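Local coordinates for salivary cystatin-L (Ixodes scapularis, PDB 4ZM8), which inhibits host cysteine proteases such as cathepsins L and S, helping the tick to suppress immunity and feed, at residues 63-68 with 90-95. Numbering follows the deposited sequence.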
loop_
_atom_site.group_PDB
_atom_site.type_symbol
_atom_site.label_atom_id
_atom_site.label_comp_id
_atom_site.label_asym_id
_atom_site.label_seq_id
_atom_site.Cartn_x
_atom_site.Cartn_y
_atom_site.Cartn_z
ATOM N N LEU A 63 -1.879 -5.966 -20.029
ATOM C CA LEU A 63 -1.688 -7.310 -20.549
ATOM C C LEU A 63 -2.839 -7.813 -21.376
ATOM O O LEU A 63 -3.994 -7.490 -21.107
ATOM C CB LEU A 63 -1.474 -8.303 -19.405
ATOM C CG LEU A 63 -0.300 -8.043 -18.483
ATOM C CD1 LEU A 63 -0.247 -9.139 -17.449
ATOM C CD2 LEU A 63 0.978 -7.964 -19.302
ATOM N N LYS A 64 -2.505 -8.629 -22.366
ATOM C CA LYS A 64 -3.473 -9.514 -22.999
ATOM C C LYS A 64 -3.402 -10.857 -22.274
ATOM O O LYS A 64 -2.339 -11.467 -22.195
ATOM C CB LYS A 64 -3.177 -9.688 -24.491
ATOM C CG LYS A 64 -3.418 -8.464 -25.339
ATOM C CD LYS A 64 -4.896 -8.155 -25.438
ATOM C CE LYS A 64 -5.127 -6.877 -26.231
ATOM N NZ LYS A 64 -4.312 -6.843 -27.493
ATOM N N VAL A 65 -4.528 -11.305 -21.738
ATOM C CA VAL A 65 -4.566 -12.515 -20.930
ATOM C C VAL A 65 -5.397 -13.609 -21.615
ATOM O O VAL A 65 -6.395 -13.323 -22.267
ATOM C CB VAL A 65 -5.119 -12.181 -19.527
ATOM C CG1 VAL A 65 -5.264 -13.415 -18.673
ATOM C CG2 VAL A 65 -4.196 -11.210 -18.853
ATOM N N ALA A 66 -4.969 -14.860 -21.486
ATOM C CA ALA A 66 -5.684 -15.991 -22.082
ATOM C C ALA A 66 -5.544 -17.269 -21.244
ATOM O O ALA A 66 -4.484 -17.514 -20.645
ATOM C CB ALA A 66 -5.185 -16.233 -23.493
ATOM N N GLU A 67 -6.620 -18.066 -21.199
ATOM C CA GLU A 67 -6.624 -19.359 -20.511
ATOM C C GLU A 67 -5.453 -20.187 -21.049
ATOM O O GLU A 67 -5.203 -20.200 -22.255
ATOM C CB GLU A 67 -7.978 -20.072 -20.706
ATOM C CG GLU A 67 -8.157 -21.423 -19.966
ATOM C CD GLU A 67 -9.598 -21.978 -20.007
ATOM O OE1 GLU A 67 -9.838 -23.089 -19.478
ATOM O OE2 GLU A 67 -10.498 -21.311 -20.565
ATOM N N SER A 68 -4.699 -20.833 -20.165
ATOM C CA SER A 68 -3.527 -21.601 -20.610
ATOM C C SER A 68 -3.823 -23.086 -20.713
ATOM O O SER A 68 -4.910 -23.557 -20.372
ATOM C CB SER A 68 -2.345 -21.407 -19.671
ATOM O OG SER A 68 -2.655 -21.951 -18.407
ATOM N N ARG A 90 -8.189 -11.106 -22.936
ATOM C CA ARG A 90 -8.721 -9.945 -22.224
ATOM C C ARG A 90 -7.616 -8.938 -21.909
ATOM O O ARG A 90 -6.483 -9.305 -21.603
ATOM C CB ARG A 90 -9.408 -10.361 -20.930
ATOM C CG ARG A 90 -9.766 -11.800 -20.897
ATOM C CD ARG A 90 -9.561 -12.318 -19.504
ATOM N NE ARG A 90 -9.454 -13.763 -19.516
ATOM C CZ ARG A 90 -9.104 -14.481 -18.459
ATOM N NH1 ARG A 90 -8.853 -13.872 -17.305
ATOM N NH2 ARG A 90 -9.025 -15.809 -18.563
ATOM N N THR A 91 -7.955 -7.660 -21.994
ATOM C CA THR A 91 -7.017 -6.613 -21.630
ATOM C C THR A 91 -7.169 -6.312 -20.141
ATOM O O THR A 91 -8.242 -5.922 -19.687
ATOM C CB THR A 91 -7.234 -5.348 -22.481
ATOM O OG1 THR A 91 -7.003 -5.666 -23.861
ATOM C CG2 THR A 91 -6.269 -4.273 -22.073
ATOM N N CYS A 92 -6.089 -6.520 -19.394
ATOM C CA CYS A 92 -6.107 -6.457 -17.933
ATOM C C CYS A 92 -5.003 -5.550 -17.406
ATOM O O CYS A 92 -3.903 -5.515 -17.955
ATOM C CB CYS A 92 -5.941 -7.863 -17.332
ATOM S SG CYS A 92 -7.336 -9.004 -17.561
ATOM N N THR A 93 -5.281 -4.826 -16.332
ATOM C CA THR A 93 -4.243 -4.006 -15.721
ATOM C C THR A 93 -3.929 -4.489 -14.319
ATOM O O THR A 93 -4.810 -4.941 -13.590
ATOM C CB THR A 93 -4.641 -2.520 -15.657
ATOM O OG1 THR A 93 -5.240 -2.124 -16.899
ATOM C CG2 THR A 93 -3.415 -1.666 -15.402
ATOM N N THR A 94 -2.661 -4.384 -13.946
ATOM C CA THR A 94 -2.229 -4.820 -12.639
ATOM C C THR A 94 -0.942 -4.123 -12.257
ATOM O O THR A 94 -0.112 -3.821 -13.122
ATOM C CB THR A 94 -2.020 -6.362 -12.586
ATOM O OG1 THR A 94 -1.926 -6.790 -11.225
ATOM C CG2 THR A 94 -0.753 -6.794 -13.333
ATOM N N VAL A 95 -0.776 -3.863 -10.961
ATOM C CA VAL A 95 0.498 -3.363 -10.476
ATOM C C VAL A 95 1.206 -4.460 -9.711
ATOM O O VAL A 95 0.581 -5.213 -8.974
ATOM C CB VAL A 95 0.352 -2.143 -9.561
ATOM C CG1 VAL A 95 1.718 -1.487 -9.376
ATOM C CG2 VAL A 95 -0.663 -1.160 -10.116
#
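With chi1 of Val65 at 176°, CG1 lies anti to the backbone N and reaches Arg90, while CG2, beside that N, is turned to Cys92. Val65 lies on strand 39-68, and Arg90 and Cys92 on strand 90-99, antiparallel neighbours in the cystatin sheet, joined here by four main-chain hydrogen bonds. Leu63 and Cys92 exchange one pair, N to O in each direction, and Val65 and Arg90 the other, including Val65 N to Arg90 O at 2.8 Å. Between these two hydrogen-bonded pairs sits the non-hydrogen-bonded pair Lys64-Thr91, where Thr91 CA approaches Leu63 O at 3.2 Å in a CA-H...O contact.

Leu63, Val65, Arg90 and Cys92 share one face of the sheet. There Val65 CG1 rests over a face of the Arg90 guanidinium, 3.8 Å above its plane and displaced toward the rim, with NH1 its nearest atom. The charged end of Arg90 finds its strong partner elsewhere, in a salt bridge from NH2 to Asp41 of the second subunit. A strand of that subunit also pairs antiparallel with Leu63, Lys64, Ala66 and Glu67, carrying the sheet across the interface of the dimer, a form probably absent in vivo. On the other face, the bend at chi2 (-69°) lays Lys64 CE 3.3 Å from Thr91 OG1. Val65 CG2 packs 4.0 Å from Cys92 SG, the sulfur bonded to Cys111 SG in a disulfide.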